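Local coordinates for entry-fusion complex associated protein OPG083 (Vaccinia virus, PDB 6CJ6), which belongs to the poxvirus entry-fusion complex, which mediates entry of the virion core into the host cytoplasm through membrane lipid mixing and subsequent pore formation, at residues K5-L10 with K160-P165; G38-Q43 with L122-C127; A48-N53 with L136-N141; S69-I74 with I91-V96. One frame throughout, in Å; residues are numbered along the deposited sequence.

Interaction 1: residues K5-L10 with K160-P165; sequences KEFKTL and KIYVPP. With EOH (ethanol), chain B; EOH (ethanol), chain C.
Phe-7 and Tyr-162 lay their rings nearly parallel but offset where the N-terminal and C-terminal ends of the chain run past each other. The planes lie within 8° of parallel, with centroids 4.6 Å apart, and overlap is slight; the nearest carbons are Phe-7 CE1 and Tyr-162 CE1, at 3.4 Å. From CB, Tyr-162 sets CG anti to the backbone N (chi1 172°), turning the ring toward Phe-7: CG nears Phe-7 CZ, CD1 stands over a face of the Phe-7 ring with Lys-8 O 3.3 Å away at the tyrosine edge, CE1 makes the closest approach, CZ again nears Phe-7 CE1, and OH forms the tip. Pro-164 N lies above a face of the tyrosine ring. The backbones meet in a single bridge between Thr-9 and Tyr-162. Val-163 N donates to Lys-8 O at 3.2 Å, and Leu-10 N to Ile-161 O at 3.0 Å. Beyond the bridge Leu-10 divides its branches, CD1 meeting Ile-161 CG2 at 3.8 Å and CD2 meeting Val-163 CG2 at 4.0 Å. Thr-9, at the N-cap of helix 10-24, weakly caps Tyr-11 N through OG1. Two backbone bonds thus fix the register, while aromatic and aliphatic contacts supply the remaining, nonpolar adhesion between the chain ends.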
loop_
_atom_site.group_PDB
_atom_site.type_symbol
_atom_site.label_atom_id
_atom_site.label_comp_id
_atom_site.label_asym_id
_atom_site.label_seq_id
_atom_site.Cartn_x
_atom_site.Cartn_y
_atom_site.Cartn_z
ATOM N N LYS A 5 13.156 18.136 3.006
ATOM C CA LYS A 5 13.754 16.809 3.050
ATOM C C LYS A 5 12.697 15.758 3.370
ATOM O O LYS A 5 11.740 16.012 4.104
ATOM C CB LYS A 5 14.870 16.756 4.094
ATOM N N GLU A 6 12.882 14.565 2.815
ATOM C CA GLU A 6 11.873 13.524 2.953
ATOM C C GLU A 6 11.843 12.983 4.378
ATOM O O GLU A 6 12.885 12.665 4.957
ATOM C CB GLU A 6 12.142 12.394 1.962
ATOM C CG GLU A 6 11.089 11.298 1.973
ATOM C CD GLU A 6 11.248 10.335 0.817
ATOM O OE1 GLU A 6 11.886 10.717 -0.187
ATOM O OE2 GLU A 6 10.742 9.196 0.911
ATOM N N PHE A 7 10.639 12.885 4.939
ATOM C CA PHE A 7 10.403 12.275 6.246
ATOM C C PHE A 7 9.993 10.829 5.973
ATOM O O PHE A 7 8.815 10.520 5.793
ATOM C CB PHE A 7 9.325 13.055 6.991
ATOM C CG PHE A 7 9.080 12.577 8.394
ATOM C CD1 PHE A 7 9.977 12.873 9.407
ATOM C CD2 PHE A 7 7.939 11.854 8.704
ATOM C CE1 PHE A 7 9.749 12.441 10.703
ATOM C CE2 PHE A 7 7.706 11.419 9.996
ATOM C CZ PHE A 7 8.612 11.712 10.996
ATOM N N LYS A 8 10.981 9.937 5.937
ATOM C CA LYS A 8 10.762 8.575 5.465
ATOM C C LYS A 8 10.150 7.690 6.542
ATOM O O LYS A 8 10.455 7.821 7.730
ATOM C CB LYS A 8 12.073 7.958 4.983
ATOM C CG LYS A 8 12.417 8.311 3.552
ATOM C CD LYS A 8 13.763 7.753 3.150
ATOM C CE LYS A 8 14.098 8.161 1.733
ATOM N NZ LYS A 8 15.499 7.824 1.395
ATOM N N THR A 9 9.280 6.780 6.108
ATOM C CA THR A 9 8.646 5.788 6.963
ATOM C C THR A 9 8.832 4.414 6.333
ATOM O O THR A 9 9.448 4.269 5.273
ATOM C CB THR A 9 7.149 6.074 7.136
ATOM O OG1 THR A 9 6.464 5.760 5.917
ATOM C CG2 THR A 9 6.911 7.535 7.492
ATOM N N LEU A 10 8.276 3.393 6.992
ATOM C CA LEU A 10 8.372 2.036 6.463
ATOM C C LEU A 10 7.593 1.869 5.165
ATOM O O LEU A 10 7.975 1.049 4.323
ATOM C CB LEU A 10 7.894 1.018 7.497
ATOM C CG LEU A 10 8.974 0.431 8.402
ATOM C CD1 LEU A 10 8.399 -0.687 9.253
ATOM C CD2 LEU A 10 10.133 -0.072 7.562
ATOM N N LYS A 160 2.797 5.017 9.917
ATOM C CA LYS A 160 2.985 5.492 11.277
ATOM C C LYS A 160 4.337 5.106 11.862
ATOM O O LYS A 160 4.649 5.528 12.977
ATOM C CB LYS A 160 1.867 4.952 12.176
ATOM C CG LYS A 160 0.459 5.342 11.746
ATOM C CD LYS A 160 -0.577 4.556 12.537
ATOM C CE LYS A 160 -1.992 5.009 12.224
ATOM N NZ LYS A 160 -3.008 4.128 12.872
ATOM N N ILE A 161 5.148 4.332 11.143
ATOM C CA ILE A 161 6.398 3.792 11.670
ATOM C C ILE A 161 7.557 4.533 11.021
ATOM O O ILE A 161 7.764 4.434 9.806
ATOM C CB ILE A 161 6.501 2.278 11.440
ATOM C CG1 ILE A 161 5.264 1.578 12.001
ATOM C CG2 ILE A 161 7.761 1.729 12.086
ATOM C CD1 ILE A 161 5.259 0.086 11.771
ATOM N N TYR A 162 8.323 5.250 11.836
ATOM C CA TYR A 162 9.326 6.189 11.353
ATOM C C TYR A 162 10.673 5.502 11.165
ATOM O O TYR A 162 11.096 4.691 11.994
ATOM C CB TYR A 162 9.453 7.349 12.346
ATOM C CG TYR A 162 10.593 8.309 12.092
ATOM C CD1 TYR A 162 10.811 8.849 10.831
ATOM C CD2 TYR A 162 11.430 8.704 13.128
ATOM C CE1 TYR A 162 11.851 9.735 10.603
ATOM C CE2 TYR A 162 12.467 9.593 12.911
ATOM C CZ TYR A 162 12.674 10.105 11.648
ATOM O OH TYR A 162 13.707 10.988 11.432
ATOM N N VAL A 163 11.335 5.827 10.063
ATOM C CA VAL A 163 12.653 5.307 9.716
ATOM C C VAL A 163 13.658 6.441 9.883
ATOM O O VAL A 163 13.553 7.459 9.184
ATOM C CB VAL A 163 12.683 4.751 8.282
ATOM C CG1 VAL A 163 14.088 4.294 7.912
ATOM C CG2 VAL A 163 11.694 3.609 8.137
ATOM N N PRO A 164 14.625 6.326 10.792
ATOM C CA PRO A 164 15.602 7.398 10.954
ATOM C C PRO A 164 16.418 7.573 9.691
ATOM O O PRO A 164 16.682 6.601 8.958
ATOM C CB PRO A 164 16.466 6.909 12.124
ATOM C CG PRO A 164 15.589 5.965 12.878
ATOM C CD PRO A 164 14.755 5.289 11.832
ATOM N N PRO A 165 16.845 8.801 9.392
ATOM C CA PRO A 165 17.416 9.084 8.070
ATOM C C PRO A 165 18.816 8.517 7.893
ATOM O O PRO A 165 19.575 8.344 8.851
ATOM C CB PRO A 165 17.435 10.615 8.016
ATOM C CG PRO A 165 17.557 11.025 9.442
ATOM C CD PRO A 165 16.781 10.006 10.236
HETATM C C1 EOH B . 19.815 6.400 11.743
HETATM C C2 EOH B . 20.017 4.938 12.055
HETATM O O EOH B . 21.015 6.802 11.286
HETATM C C1 EOH C . -6.074 2.140 11.690
HETATM C C2 EOH C . -7.384 2.438 11.152
HETATM O O EOH C . -5.041 2.318 10.736
#

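Interaction 2: residues G38-Q43 with L122-C127; sequences GEVIGQ and LDIGEC. With MOH (methanol), chain D.
A parallel strand pair interrupted by a beta bulge links residues 38-43 to strand 122-127, with Val-40 bridged to Leu-122 and Ile-41 to Asp-123. The next bridge joins Gln-43 to Glu-126, a shift of one residue. Five backbone bonds hold the ladder, among them Leu-122 N to Glu-39 O at 2.7 Å and Ile-124 N to Ile-41 O at 3.0 Å; past the bulge Gln-43 N reaches Gly-125 O and Cys-127 N reaches Gln-43 O. Glycines shape the irregular part. Gly-42, where the chain turns a corner, has backbone angles that call for glycine, and its CA lies 3.2 Å from Gly-125 O; Gly-125 itself has positive phi (69°). Asp-123 OD1 accepts from Gly-125 N at 2.9 Å, from above the carboxylate plane, closing an Asx turn that braces the bulge, while OD2 forms a salt bridge with Lys-156. Ile-41 CG1, between its backbone N and carbonyl carbon (chi1 81°), is brought to 3.5 Å from Asp-123 OD1. On the other face Val-40 CG1 touches Ile-124 CG2 at 3.8 Å. That face packs on the neighbouring sheet, with Leu-122 and Ile-124 against strand 133-141 and Val-40 against Leu-49; helix 145-158 lies beside Leu-122 and Ile-124, and Cys-127 is joined to Cys-47 by a disulfide.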
loop_
_atom_site.group_PDB
_atom_site.type_symbol
_atom_site.label_atom_id
_atom_site.label_comp_id
_atom_site.label_asym_id
_atom_site.label_seq_id
_atom_site.Cartn_x
_atom_site.Cartn_y
_atom_site.Cartn_z
ATOM N N GLY A 38 -10.051 8.353 -7.531
ATOM C CA GLY A 38 -10.579 9.670 -7.817
ATOM C C GLY A 38 -10.815 10.510 -6.581
ATOM O O GLY A 38 -11.431 11.575 -6.657
ATOM N N GLU A 39 -10.319 10.051 -5.435
ATOM C CA GLU A 39 -10.639 10.709 -4.176
ATOM C C GLU A 39 -9.725 10.203 -3.068
ATOM O O GLU A 39 -9.726 9.009 -2.750
ATOM C CB GLU A 39 -12.106 10.445 -3.838
ATOM C CG GLU A 39 -12.653 11.179 -2.639
ATOM C CD GLU A 39 -14.156 11.010 -2.522
ATOM O OE1 GLU A 39 -14.861 11.287 -3.518
ATOM O OE2 GLU A 39 -14.633 10.580 -1.449
ATOM N N VAL A 40 -8.936 11.098 -2.482
ATOM C CA VAL A 40 -8.018 10.759 -1.403
ATOM C C VAL A 40 -8.422 11.551 -0.170
ATOM O O VAL A 40 -8.562 12.778 -0.234
ATOM C CB VAL A 40 -6.557 11.057 -1.790
ATOM C CG1 VAL A 40 -5.631 10.770 -0.616
ATOM C CG2 VAL A 40 -6.153 10.243 -3.004
ATOM N N ILE A 41 -8.614 10.853 0.947
ATOM C CA ILE A 41 -8.943 11.506 2.205
ATOM C C ILE A 41 -7.834 11.240 3.212
ATOM O O ILE A 41 -7.017 10.329 3.053
ATOM C CB ILE A 41 -10.325 11.101 2.763
ATOM C CG1 ILE A 41 -10.242 9.765 3.497
ATOM C CG2 ILE A 41 -11.352 11.030 1.644
ATOM C CD1 ILE A 41 -11.592 9.232 3.943
ATOM N N GLY A 42 -7.811 12.056 4.250
ATOM C CA GLY A 42 -6.797 11.955 5.279
ATOM C C GLY A 42 -6.544 13.315 5.899
ATOM O O GLY A 42 -7.185 14.310 5.565
ATOM N N GLN A 43 -5.586 13.331 6.823
ATOM C CA GLN A 43 -5.152 14.542 7.509
ATOM C C GLN A 43 -3.786 14.923 6.959
ATOM O O GLN A 43 -2.820 14.168 7.113
ATOM C CB GLN A 43 -5.059 14.291 9.012
ATOM C CG GLN A 43 -6.282 13.606 9.597
ATOM C CD GLN A 43 -5.996 12.941 10.931
ATOM O OE1 GLN A 43 -5.169 13.416 11.711
ATOM N NE2 GLN A 43 -6.673 11.829 11.195
ATOM N N LEU A 122 -9.765 6.630 -1.482
ATOM C CA LEU A 122 -8.669 6.009 -0.750
ATOM C C LEU A 122 -8.317 6.856 0.465
ATOM O O LEU A 122 -8.089 8.064 0.338
ATOM C CB LEU A 122 -7.441 5.830 -1.648
ATOM C CG LEU A 122 -6.662 4.540 -1.381
ATOM C CD1 LEU A 122 -7.604 3.350 -1.450
ATOM C CD2 LEU A 122 -5.527 4.374 -2.371
ATOM N N ASP A 123 -8.268 6.218 1.634
ATOM C CA ASP A 123 -7.977 6.884 2.901
ATOM C C ASP A 123 -6.525 6.589 3.265
ATOM O O ASP A 123 -6.161 5.432 3.497
ATOM C CB ASP A 123 -8.930 6.373 3.981
ATOM C CG ASP A 123 -8.751 7.075 5.318
ATOM O OD1 ASP A 123 -7.881 7.964 5.431
ATOM O OD2 ASP A 123 -9.490 6.734 6.265
ATOM N N ILE A 124 -5.698 7.633 3.320
ATOM C CA ILE A 124 -4.279 7.454 3.602
ATOM C C ILE A 124 -3.997 7.684 5.082
ATOM O O ILE A 124 -2.839 7.675 5.508
ATOM C CB ILE A 124 -3.392 8.349 2.719
ATOM C CG1 ILE A 124 -3.621 9.827 3.046
ATOM C CG2 ILE A 124 -3.639 8.074 1.238
ATOM C CD1 ILE A 124 -2.638 10.735 2.368
ATOM N N GLY A 125 -5.047 7.889 5.872
ATOM C CA GLY A 125 -4.863 8.113 7.293
ATOM C C GLY A 125 -4.215 9.445 7.617
ATOM O O GLY A 125 -4.809 10.499 7.383
ATOM N N GLU A 126 -3.000 9.414 8.158
ATOM C CA GLU A 126 -2.310 10.612 8.622
ATOM C C GLU A 126 -1.047 10.809 7.799
ATOM O O GLU A 126 -0.126 9.986 7.861
ATOM C CB GLU A 126 -1.936 10.484 10.100
ATOM C CG GLU A 126 -3.051 9.974 10.994
ATOM C CD GLU A 126 -2.526 9.135 12.148
ATOM O OE1 GLU A 126 -1.289 9.005 12.279
ATOM O OE2 GLU A 126 -3.350 8.598 12.918
ATOM N N CYS A 127 -0.994 11.904 7.046
ATOM C CA CYS A 127 0.166 12.257 6.229
ATOM C C CYS A 127 0.717 13.577 6.764
ATOM O O CYS A 127 0.358 14.654 6.278
ATOM C CB CYS A 127 -0.230 12.371 4.756
ATOM S SG CYS A 127 1.167 12.512 3.624
HETATM C C MOH D . -14.078 11.766 -8.274
HETATM O O MOH D . -12.989 11.965 -9.151
#

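Interaction 3: residues A48-N53 with L136-N141. With PDO (1,3-propandiol), chain E; MOH (methanol), chain F.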
loop_
_atom_site.group_PDB
_atom_site.type_symbol
_atom_site.label_atom_id
_atom_site.label_comp_id
_atom_site.label_asym_id
_atom_site.label_seq_id
_atom_site.Cartn_x
_atom_site.Cartn_y
_atom_site.Cartn_z
ATOM N N ALA A 48 3.380 14.882 0.669
ATOM C CA ALA A 48 3.741 14.743 -0.737
ATOM C C ALA A 48 3.107 13.452 -1.239
ATOM O O ALA A 48 3.529 12.357 -0.854
ATOM C CB ALA A 48 5.258 14.715 -0.911
ATOM N N LEU A 49 2.086 13.581 -2.081
ATOM C CA LEU A 49 1.397 12.434 -2.650
ATOM C C LEU A 49 1.870 12.200 -4.077
ATOM O O LEU A 49 2.036 13.149 -4.850
ATOM C CB LEU A 49 -0.118 12.652 -2.643
ATOM C CG LEU A 49 -0.881 12.313 -1.364
ATOM C CD1 LEU A 49 -2.321 12.774 -1.470
ATOM C CD2 LEU A 49 -0.826 10.816 -1.101
ATOM N N ARG A 50 2.090 10.932 -4.418
ATOM C CA ARG A 50 2.461 10.519 -5.770
ATOM C C ARG A 50 1.457 9.458 -6.209
ATOM O O ARG A 50 1.560 8.294 -5.811
ATOM C CB ARG A 50 3.888 9.980 -5.808
ATOM C CG ARG A 50 4.947 11.038 -6.061
ATOM C CD ARG A 50 5.290 11.134 -7.541
ATOM N NE ARG A 50 6.212 12.232 -7.818
ATOM C CZ ARG A 50 6.990 12.307 -8.893
ATOM N NH1 ARG A 50 6.973 11.337 -9.798
ATOM N NH2 ARG A 50 7.796 13.346 -9.059
ATOM N N ILE A 51 0.487 9.859 -7.024
ATOM C CA ILE A 51 -0.587 8.976 -7.463
ATOM C C ILE A 51 -0.285 8.530 -8.885
ATOM O O ILE A 51 -0.081 9.364 -9.775
ATOM C CB ILE A 51 -1.953 9.674 -7.374
ATOM C CG1 ILE A 51 -2.132 10.296 -5.989
ATOM C CG2 ILE A 51 -3.075 8.686 -7.672
ATOM C CD1 ILE A 51 -3.246 11.312 -5.911
ATOM N N THR A 52 -0.245 7.214 -9.097
ATOM C CA THR A 52 0.043 6.634 -10.399
ATOM C C THR A 52 -0.866 5.436 -10.630
ATOM O O THR A 52 -1.279 4.756 -9.687
ATOM C CB THR A 52 1.494 6.143 -10.490
ATOM O OG1 THR A 52 1.741 5.198 -9.439
ATOM C CG2 THR A 52 2.470 7.308 -10.376
ATOM N N ASN A 53 -1.166 5.181 -11.898
ATOM C CA ASN A 53 -1.912 4.000 -12.298
ATOM C C ASN A 53 -0.950 2.968 -12.866
ATOM O O ASN A 53 -0.036 3.301 -13.625
ATOM C CB ASN A 53 -2.978 4.351 -13.337
ATOM C CG ASN A 53 -4.068 5.239 -12.772
ATOM O OD1 ASN A 53 -5.072 4.755 -12.249
ATOM N ND2 ASN A 53 -3.875 6.548 -12.871
ATOM N N LEU A 136 6.636 11.674 1.764
ATOM C CA LEU A 136 6.303 11.137 0.454
ATOM C C LEU A 136 5.442 9.892 0.620
ATOM O O LEU A 136 5.788 8.979 1.376
ATOM C CB LEU A 136 7.579 10.789 -0.311
ATOM C CG LEU A 136 7.351 10.130 -1.672
ATOM C CD1 LEU A 136 6.774 11.136 -2.659
ATOM C CD2 LEU A 136 8.635 9.512 -2.203
ATOM N N LEU A 137 4.315 9.857 -0.092
ATOM C CA LEU A 137 3.340 8.770 0.027
ATOM C C LEU A 137 2.917 8.368 -1.385
ATOM O O LEU A 137 1.957 8.912 -1.936
ATOM C CB LEU A 137 2.155 9.213 0.872
ATOM C CG LEU A 137 1.503 8.146 1.745
ATOM C CD1 LEU A 137 2.559 7.483 2.602
ATOM C CD2 LEU A 137 0.424 8.766 2.610
ATOM N N GLN A 138 3.639 7.414 -1.967
ATOM C CA GLN A 138 3.337 6.931 -3.309
ATOM C C GLN A 138 2.148 5.980 -3.256
ATOM O O GLN A 138 2.222 4.918 -2.628
ATOM C CB GLN A 138 4.558 6.225 -3.888
ATOM C CG GLN A 138 5.707 7.159 -4.196
ATOM C CD GLN A 138 7.048 6.478 -4.085
ATOM O OE1 GLN A 138 7.598 6.341 -2.989
ATOM N NE2 GLN A 138 7.587 6.043 -5.218
ATOM N N ILE A 139 1.056 6.357 -3.915
ATOM C CA ILE A 139 -0.162 5.557 -3.972
ATOM C C ILE A 139 -0.335 5.082 -5.407
ATOM O O ILE A 139 -0.428 5.900 -6.333
ATOM C CB ILE A 139 -1.388 6.350 -3.486
ATOM C CG1 ILE A 139 -1.501 6.294 -1.960
ATOM C CG2 ILE A 139 -2.664 5.812 -4.104
ATOM C CD1 ILE A 139 -0.508 7.153 -1.222
ATOM N N VAL A 140 -0.371 3.766 -5.600
ATOM C CA VAL A 140 -0.467 3.170 -6.928
ATOM C C VAL A 140 -1.817 2.483 -7.071
ATOM O O VAL A 140 -2.205 1.669 -6.225
ATOM C CB VAL A 140 0.703 2.210 -7.215
ATOM C CG1 VAL A 140 0.861 1.192 -6.099
ATOM C CG2 VAL A 140 0.505 1.517 -8.555
ATOM N N ASN A 141 -2.538 2.826 -8.136
ATOM C CA ASN A 141 -3.800 2.179 -8.467
ATOM C C ASN A 141 -3.510 0.967 -9.341
ATOM O O ASN A 141 -2.878 1.096 -10.394
ATOM C CB ASN A 141 -4.703 3.143 -9.233
ATOM C CG ASN A 141 -5.972 2.475 -9.730
ATOM O OD1 ASN A 141 -6.546 1.627 -9.044
ATOM N ND2 ASN A 141 -6.407 2.838 -10.933
HETATM C C1 PDO E . 6.326 5.289 -10.183
HETATM O O1 PDO E . 5.034 4.988 -9.894
HETATM C C2 PDO E . 7.120 4.260 -10.860
HETATM C C3 PDO E . 8.277 3.778 -10.059
HETATM O O3 PDO E . 9.058 4.868 -9.912
HETATM C C MOH F . -2.317 -2.403 -5.314
HETATM O O MOH F . -3.219 -1.325 -5.170
#
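Leu-49 CD2 makes the apolar centre of this strand pair, lying 3.7 Å from Ile-139 CD1 and 3.9 Å from Leu-137 CB. With CG beside its backbone N (chi1 -84°), Leu-49 leans across the strand boundary to reach both. On the reverse face Arg-50 contributes its aliphatic part: CB meets Gln-138 CG at 3.7 Å, and CG meets Leu-136 CD1 at 3.9 Å, before the chain bends away. Between these faces the strands run parallel in unbroken register from Ala-48 with Leu-136 to Asn-53 with Asn-141. Five backbone hydrogen bonds link them, including Leu-137 N to Ala-48 O and Asn-141 N to Thr-52 O. The polar edge lies at the C-terminal end. Asn-141 ND2 donates to Asn-53 OD1 at 2.7 Å in a nearly straight bond (176°), lying in the carbonyl plane of Asn-53, although the two amides are turned 83° apart. The buried Asn-141 amide is gripped further: ND2 also serves Ile-35 O, and OD1 accepts from Gly-143 N and Asn-148 ND2. Strand 133-141 is central in its sheet, flanked by 47-53 and 5-6; helix 10-24 covers the Gln-138 face, and strands 36-41 and 119-127 pack on the Leu-49 face.

Interaction 4: residues S69-I74 with I91-V96; sequences SFIEVI and IDLDDV. With PDO (1,3-propandiol), chain G; PDO (1,3-propandiol), chain X; EOH (ethanol), chain H.
Ile-91 presses its CD1 methyl over a face of the Phe-70 ring, the tightest part of the contact between helix 59-74 and the loop that follows helix 79-89. The methyl carbon stands 4.0 Å from the ring centroid and 28° off the normal, a CH-pi contact, and its nearest ring atom, Phe-70 CD2, is 3.5 Å away. Phe-70 CG is anti to the backbone N (chi1 176°), which projects the ring from the helix toward the loop, and the two side chains run antiparallel, overlapping along their flanks; Ile-91 CG2 adds a further touch at 4.0 Å from Phe-70 CD2. Packing is looser around Leu-93. Its CD2 sits among three side chains, with Phe-70 CE2, Ile-71 CG1 and Ile-74 CG2 each at 4.1 Å. Contact with the helix ends there, and every touch across it is between carbons. The solvent side carries acids: Asp-92, between the two apolar residues, and Asp-94 and Asp-95 after them. Asp-92 OD1 accepts from Asp-94 N at 2.9 Å, on the anti side and somewhat out of the carboxylate plane, forming an Asx turn that shapes the chain just past Ile-91. A propanediol hydroxyl lies beside the Asp-92 carboxylate, and Val-96 N donates to an ethanol oxygen at 3.3 Å; both molecules sit on the outer side of the loop. Helix 79-89 completes the buried side, Ala-86 and Ile-89 touching Phe-70 and Ile-85 touching Ile-74. The whole is an Asx-turn loop packed on two successive helices, 59-74 and 79-89, closing their shared apolar core.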
loop_
_atom_site.group_PDB
_atom_site.type_symbol
_atom_site.label_atom_id
_atom_site.label_comp_id
_atom_site.label_asym_id
_atom_site.label_seq_id
_atom_site.Cartn_x
_atom_site.Cartn_y
_atom_site.Cartn_z
ATOM N N SER A 69 6.336 -7.995 -0.509
ATOM C CA SER A 69 6.977 -6.754 -0.090
ATOM C C SER A 69 6.769 -6.500 1.397
ATOM O O SER A 69 7.687 -6.049 2.091
ATOM C CB SER A 69 6.441 -5.584 -0.921
ATOM O OG SER A 69 6.600 -5.817 -2.312
ATOM N N PHE A 70 5.568 -6.786 1.907
ATOM C CA PHE A 70 5.292 -6.574 3.324
ATOM C C PHE A 70 6.209 -7.421 4.194
ATOM O O PHE A 70 6.825 -6.919 5.140
ATOM C CB PHE A 70 3.826 -6.884 3.627
ATOM C CG PHE A 70 3.471 -6.773 5.085
ATOM C CD1 PHE A 70 3.234 -5.535 5.663
ATOM C CD2 PHE A 70 3.371 -7.907 5.878
ATOM C CE1 PHE A 70 2.908 -5.430 7.004
ATOM C CE2 PHE A 70 3.044 -7.808 7.220
ATOM C CZ PHE A 70 2.812 -6.570 7.785
ATOM N N ILE A 71 6.301 -8.718 3.894
ATOM C CA ILE A 71 7.195 -9.593 4.646
ATOM C C ILE A 71 8.637 -9.129 4.504
ATOM O O ILE A 71 9.384 -9.058 5.489
ATOM C CB ILE A 71 7.009 -11.053 4.195
ATOM C CG1 ILE A 71 5.630 -11.566 4.612
ATOM C CG2 ILE A 71 8.121 -11.929 4.753
ATOM C CD1 ILE A 71 5.174 -12.777 3.835
ATOM N N GLU A 72 9.045 -8.793 3.278
ATOM C CA GLU A 72 10.414 -8.347 3.043
ATOM C C GLU A 72 10.748 -7.107 3.860
ATOM O O GLU A 72 11.845 -6.999 4.420
ATOM C CB GLU A 72 10.611 -8.062 1.558
ATOM C CG GLU A 72 11.933 -7.408 1.248
ATOM C CD GLU A 72 11.908 -6.640 -0.051
ATOM O OE1 GLU A 72 11.051 -6.946 -0.908
ATOM O OE2 GLU A 72 12.740 -5.720 -0.206
ATOM N N VAL A 73 9.813 -6.160 3.946
ATOM C CA VAL A 73 10.095 -4.896 4.615
ATOM C C VAL A 73 9.937 -5.020 6.125
ATOM O O VAL A 73 10.713 -4.437 6.890
ATOM C CB VAL A 73 9.226 -3.773 4.018
ATOM C CG1 VAL A 73 9.053 -2.633 5.012
ATOM C CG2 VAL A 73 9.847 -3.270 2.726
ATOM N N ILE A 74 8.940 -5.783 6.582
ATOM C CA ILE A 74 8.664 -5.864 8.011
ATOM C C ILE A 74 9.775 -6.574 8.776
ATOM O O ILE A 74 9.914 -6.369 9.987
ATOM C CB ILE A 74 7.280 -6.489 8.275
ATOM C CG1 ILE A 74 6.640 -5.860 9.513
ATOM C CG2 ILE A 74 7.387 -8.002 8.423
ATOM C CD1 ILE A 74 6.270 -4.410 9.324
ATOM N N ILE A 91 -2.037 -10.357 7.908
ATOM C CA ILE A 91 -1.089 -11.152 7.134
ATOM C C ILE A 91 -0.365 -12.094 8.088
ATOM O O ILE A 91 0.137 -11.662 9.130
ATOM C CB ILE A 91 -0.085 -10.254 6.387
ATOM C CG1 ILE A 91 -0.803 -9.410 5.329
ATOM C CG2 ILE A 91 1.017 -11.089 5.754
ATOM C CD1 ILE A 91 0.095 -8.425 4.618
ATOM N N ASP A 92 -0.315 -13.376 7.731
ATOM C CA ASP A 92 0.393 -14.375 8.523
ATOM C C ASP A 92 1.831 -14.463 8.029
ATOM O O ASP A 92 2.071 -14.734 6.849
ATOM C CB ASP A 92 -0.294 -15.734 8.403
ATOM C CG ASP A 92 0.130 -16.705 9.492
ATOM O OD1 ASP A 92 1.339 -16.778 9.799
ATOM O OD2 ASP A 92 -0.753 -17.396 10.045
ATOM N N LEU A 93 2.788 -14.239 8.929
ATOM C CA LEU A 93 4.192 -14.257 8.534
ATOM C C LEU A 93 4.722 -15.661 8.267
ATOM O O LEU A 93 5.840 -15.792 7.758
ATOM C CB LEU A 93 5.042 -13.549 9.591
ATOM C CG LEU A 93 4.674 -12.084 9.843
ATOM C CD1 LEU A 93 5.464 -11.523 11.016
ATOM C CD2 LEU A 93 4.902 -11.250 8.592
ATOM N N ASP A 94 3.957 -16.706 8.590
ATOM C CA ASP A 94 4.381 -18.073 8.314
ATOM C C ASP A 94 3.862 -18.606 6.986
ATOM O O ASP A 94 4.559 -19.393 6.334
ATOM C CB ASP A 94 3.949 -19.011 9.445
ATOM C CG ASP A 94 4.758 -18.809 10.709
ATOM O OD1 ASP A 94 5.973 -18.539 10.602
ATOM O OD2 ASP A 94 4.179 -18.920 11.811
ATOM N N ASP A 95 2.658 -18.209 6.573
ATOM C CA ASP A 95 2.137 -18.650 5.288
ATOM C C ASP A 95 3.074 -18.210 4.166
ATOM O O ASP A 95 3.861 -17.271 4.307
ATOM C CB ASP A 95 0.751 -18.057 5.032
ATOM C CG ASP A 95 -0.286 -18.512 6.038
ATOM O OD1 ASP A 95 -0.116 -19.597 6.635
ATOM O OD2 ASP A 95 -1.284 -17.779 6.220
ATOM N N VAL A 96 2.990 -18.912 3.040
ATOM C CA VAL A 96 3.752 -18.516 1.859
ATOM C C VAL A 96 3.128 -17.242 1.304
ATOM O O VAL A 96 1.905 -17.058 1.400
ATOM C CB VAL A 96 3.809 -19.639 0.812
ATOM C CG1 VAL A 96 4.421 -20.895 1.416
ATOM C CG2 VAL A 96 2.427 -19.917 0.249
HETATM C C1 PDO G . -0.241 -20.326 10.721
HETATM O O1 PDO G . 0.960 -19.610 10.415
HETATM C C2 PDO G . -0.284 -20.631 12.213
HETATM C C3 PDO G . -1.707 -20.535 12.750
HETATM O O3 PDO G . -1.675 -20.491 14.181
HETATM C C1 PDO X . 13.471 -4.139 -2.774
HETATM O O1 PDO X . 12.820 -2.886 -2.532
HETATM C C2 PDO X . 12.422 -5.212 -3.045
HETATM C C3 PDO X . 12.112 -5.308 -4.533
HETATM O O3 PDO X . 11.014 -6.205 -4.735
HETATM C C1 EOH H . 0.660 -22.446 1.964
HETATM C C2 EOH H . 1.772 -23.276 1.361
HETATM O O EOH H . 1.183 -21.652 3.035
#

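Interaction 1 joins the two ends of the chain, and the other three are nested within the loop it closes. Interactions 2 and 3, with centres 11 Å apart, belong to separate parallel sheets packed face to face: Leu-122 and Ile-124 meet Ile-139, Leu-137 and Leu-49. Their segments alternate along the chain, so the loops they close cross, and each pairs an early strand with a late one. Interaction 1 adjoins the sheet of interaction 3 through strand 5-6, and through Leu-10 it touches Val-73 and Ile-74 of interaction 4. Interaction 4 lies in the helical part, about 25 Å from interaction 2 between centres, across the middle of the molecule. The sheets and helices thereby form one compact domain.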